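Local coordinates for protein GCN5-related N-acetyltransferase (Streptococcus suis, PDB 3G3S) that probably transfers an acetyl group from acetyl-CoA to an amine acceptor, as other GNAT-family enzymes do, at residues Cys163-Lys168 with Ala201-Ala206. Numbering follows the deposited sequence.
Sequences CVILHK and AKACAA
In the GNAT fold, strand 162-167 packs against the start of helix 200-214, and Cys163 and Ile165 are the two strand residues that face the helix. Both point toward it, and CB of Cys204 fits between SG of Cys163 and CD1 of Ile165. That SG of Cys163 sits 4.0 Å from CB of Cys204, while CD1 of Ile165 lies 4.1 Å from the same CB. The ethyl arm of Ile165 does this work: CG1 stands anti to the carbonyl carbon (chi1 -78°) and the chain runs on extended (chi2 166°), carrying CD1 out to the helix, where it also meets CB of Ala203 at 4.2 Å. SG of Cys163 also lies 3.5 Å from O of Cys204, close to the helix backbone. Strand and helix run roughly antiparallel, at 144°, with axes 8.3 Å apart at their closest; the small side chains of Ala203 and Cys204 suit so near a pass. Around this buried, apolar patch, Leu120 touches both Ile165 and Ala203, and Cys204 also rests on Ser173 and Ala175 of the neighbouring strand 170-181. A helix that follows strand 184-191 after a short loop and packs on one face of a mixed, largely antiparallel sheet is characteristic of the GNAT fold, where in relatives the start of this helix helps to bind acetyl-CoA, as it probably does here.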
ATOM      1  N   CYS A 163     -14.362  -1.860 -19.828  1.00 29.54           N
ATOM      2  CA  CYS A 163     -14.879  -2.346 -21.088  1.00 28.96           C
ATOM      3  C   CYS A 163     -16.089  -1.521 -21.560  1.00 26.65           C
ATOM      4  O   CYS A 163     -16.801  -0.894 -20.768  1.00 24.61           O
ATOM      5  CB  CYS A 163     -15.197  -3.827 -21.001  1.00 30.83           C
ATOM      6  SG  CYS A 163     -16.540  -4.185 -20.035  1.00 38.55           S
ATOM      7  N   VAL A 164     -16.283  -1.539 -22.872  1.00 26.68           N
ATOM      8  CA  VAL A 164     -17.294  -0.767 -23.553  1.00 25.18           C
ATOM      9  C   VAL A 164     -18.097  -1.604 -24.526  1.00 25.41           C
ATOM     10  O   VAL A 164     -17.642  -2.646 -24.970  1.00 24.73           O
ATOM     11  CB  VAL A 164     -16.641   0.396 -24.339  1.00 29.26           C
ATOM     12  CG1 VAL A 164     -16.039   1.352 -23.381  1.00 18.57           C
ATOM     13  CG2 VAL A 164     -15.584  -0.111 -25.300  1.00 27.51           C
ATOM     14  N   ILE A 165     -19.294  -1.126 -24.817  1.00 25.26           N
ATOM     15  CA  ILE A 165     -20.190  -1.746 -25.776  1.00 26.35           C
ATOM     16  C   ILE A 165     -20.269  -0.787 -26.972  1.00 27.42           C
ATOM     17  O   ILE A 165     -20.425   0.429 -26.803  1.00 25.12           O
ATOM     18  CB  ILE A 165     -21.564  -2.048 -25.166  1.00 25.98           C
ATOM     19  CG1 ILE A 165     -21.491  -3.310 -24.299  1.00 28.61           C
ATOM     20  CG2 ILE A 165     -22.612  -2.260 -26.271  1.00 26.54           C
ATOM     21  CD1 ILE A 165     -22.699  -3.508 -23.391  1.00 32.28           C
ATOM     22  N   LEU A 166     -20.085  -1.326 -28.168  1.00 26.38           N
ATOM     23  CA  LEU A 166     -20.159  -0.539 -29.379  1.00 28.67           C
ATOM     24  C   LEU A 166     -21.390  -0.909 -30.194  1.00 31.15           C
ATOM     25  O   LEU A 166     -21.839  -2.048 -30.177  1.00 27.53           O
ATOM     26  CB  LEU A 166     -18.919  -0.757 -30.246  1.00 30.76           C
ATOM     27  CG  LEU A 166     -17.568  -0.097 -29.974  1.00 29.77           C
ATOM     28  CD1 LEU A 166     -17.162  -0.248 -28.539  1.00 39.61           C
ATOM     29  CD2 LEU A 166     -16.561  -0.732 -30.893  1.00 35.42           C
ATOM     30  N   HIS A 167     -21.931   0.050 -30.922  1.00 30.39           N
ATOM     31  CA  HIS A 167     -23.052  -0.229 -31.813  1.00 32.82           C
ATOM     32  C   HIS A 167     -22.919   0.695 -32.992  1.00 32.92           C
ATOM     33  O   HIS A 167     -22.729   1.885 -32.798  1.00 28.71           O
ATOM     34  CB  HIS A 167     -24.351   0.009 -31.103  1.00 34.15           C
ATOM     35  CG  HIS A 167     -25.547  -0.407 -31.887  1.00 35.90           C
ATOM     36  ND1 HIS A 167     -26.466   0.492 -32.373  1.00 31.80           N
ATOM     37  CD2 HIS A 167     -25.976  -1.632 -32.265  1.00 32.02           C
ATOM     38  CE1 HIS A 167     -27.419  -0.166 -33.009  1.00 42.59           C
ATOM     39  NE2 HIS A 167     -27.144  -1.456 -32.961  1.00 31.10           N
ATOM     40  N   LYS A 168     -22.974   0.157 -34.205  1.00 34.06           N
ATOM     41  CA  LYS A 168     -22.778   0.976 -35.422  1.00 35.47           C
ATOM     42  C   LYS A 168     -21.470   1.755 -35.352  1.00 32.00           C
ATOM     43  O   LYS A 168     -21.391   2.896 -35.801  1.00 32.80           O
ATOM     44  CB  LYS A 168     -23.940   1.955 -35.644  1.00 37.02           C
ATOM     45  CG  LYS A 168     -25.330   1.328 -35.678  1.00 43.61           C
ATOM     46  CD  LYS A 168     -25.442   0.244 -36.732  1.00 54.67           C
ATOM     47  CE  LYS A 168     -26.895  -0.025 -37.117  1.00 64.00           C
ATOM     48  NZ  LYS A 168     -27.507   1.102 -37.921  1.00 68.04           N
ATOM     49  N   ALA A 201     -25.812  -1.596 -19.624  1.00 29.03           N
ATOM     50  CA  ALA A 201     -25.030  -1.336 -18.403  1.00 31.08           C
ATOM     51  C   ALA A 201     -24.713  -2.624 -17.621  1.00 31.57           C
ATOM     52  O   ALA A 201     -23.584  -2.861 -17.198  1.00 31.23           O
ATOM     53  CB  ALA A 201     -25.792  -0.343 -17.503  1.00 32.07           C
ATOM     54  N   LYS A 202     -25.738  -3.453 -17.495  1.00 33.20           N
ATOM     55  CA  LYS A 202     -25.730  -4.732 -16.803  1.00 34.07           C
ATOM     56  C   LYS A 202     -24.761  -5.717 -17.473  1.00 33.08           C
ATOM     57  O   LYS A 202     -24.021  -6.422 -16.805  1.00 31.96           O
ATOM     58  CB  LYS A 202     -27.174  -5.229 -16.836  1.00 33.96           C
ATOM     59  CG  LYS A 202     -27.543  -6.441 -16.056  1.00 42.21           C
ATOM     60  CD  LYS A 202     -29.066  -6.742 -16.241  1.00 46.07           C
ATOM     61  CE  LYS A 202     -29.425  -7.231 -17.670  1.00 54.41           C
ATOM     62  NZ  LYS A 202     -30.891  -7.177 -18.027  1.00 58.01           N
ATOM     63  N   ALA A 203     -24.750  -5.736 -18.802  1.00 32.55           N
ATOM     64  CA  ALA A 203     -23.850  -6.596 -19.538  1.00 29.41           C
ATOM     65  C   ALA A 203     -22.387  -6.175 -19.376  1.00 27.82           C
ATOM     66  O   ALA A 203     -21.524  -7.029 -19.167  1.00 28.51           O
ATOM     67  CB  ALA A 203     -24.241  -6.630 -21.035  1.00 30.11           C
ATOM     68  N   CYS A 204     -22.083  -4.885 -19.511  0.60 26.31           N
ATOM     69  CA  CYS A 204     -20.689  -4.456 -19.364  0.60 25.95           C
ATOM     70  C   CYS A 204     -20.237  -4.478 -17.900  0.60 24.16           C
ATOM     71  O   CYS A 204     -19.054  -4.642 -17.645  0.60 23.81           O
ATOM     72  CB  CYS A 204     -20.428  -3.080 -20.029  0.60 25.54           C
ATOM     73  SG  CYS A 204     -21.555  -1.758 -19.607  0.60 26.83           S
ATOM     74  N   ALA A 205     -21.164  -4.269 -16.958  1.00 25.15           N
ATOM     75  CA  ALA A 205     -20.856  -4.356 -15.542  1.00 24.52           C
ATOM     76  C   ALA A 205     -20.539  -5.803 -15.230  1.00 27.78           C
ATOM     77  O   ALA A 205     -19.532  -6.093 -14.594  1.00 27.85           O
ATOM     78  CB  ALA A 205     -22.007  -3.888 -14.714  1.00 24.77           C
ATOM     79  N   ALA A 206     -21.360  -6.712 -15.747  1.00 27.64           N
ATOM     80  CA  ALA A 206     -21.114  -8.136 -15.500  1.00 28.68           C
ATOM     81  C   ALA A 206     -19.738  -8.528 -16.005  1.00 25.21           C
ATOM     82  O   ALA A 206     -18.979  -9.171 -15.291  1.00 27.99           O
ATOM     83  CB  ALA A 206     -22.224  -9.019 -16.126  1.00 29.73           C
TER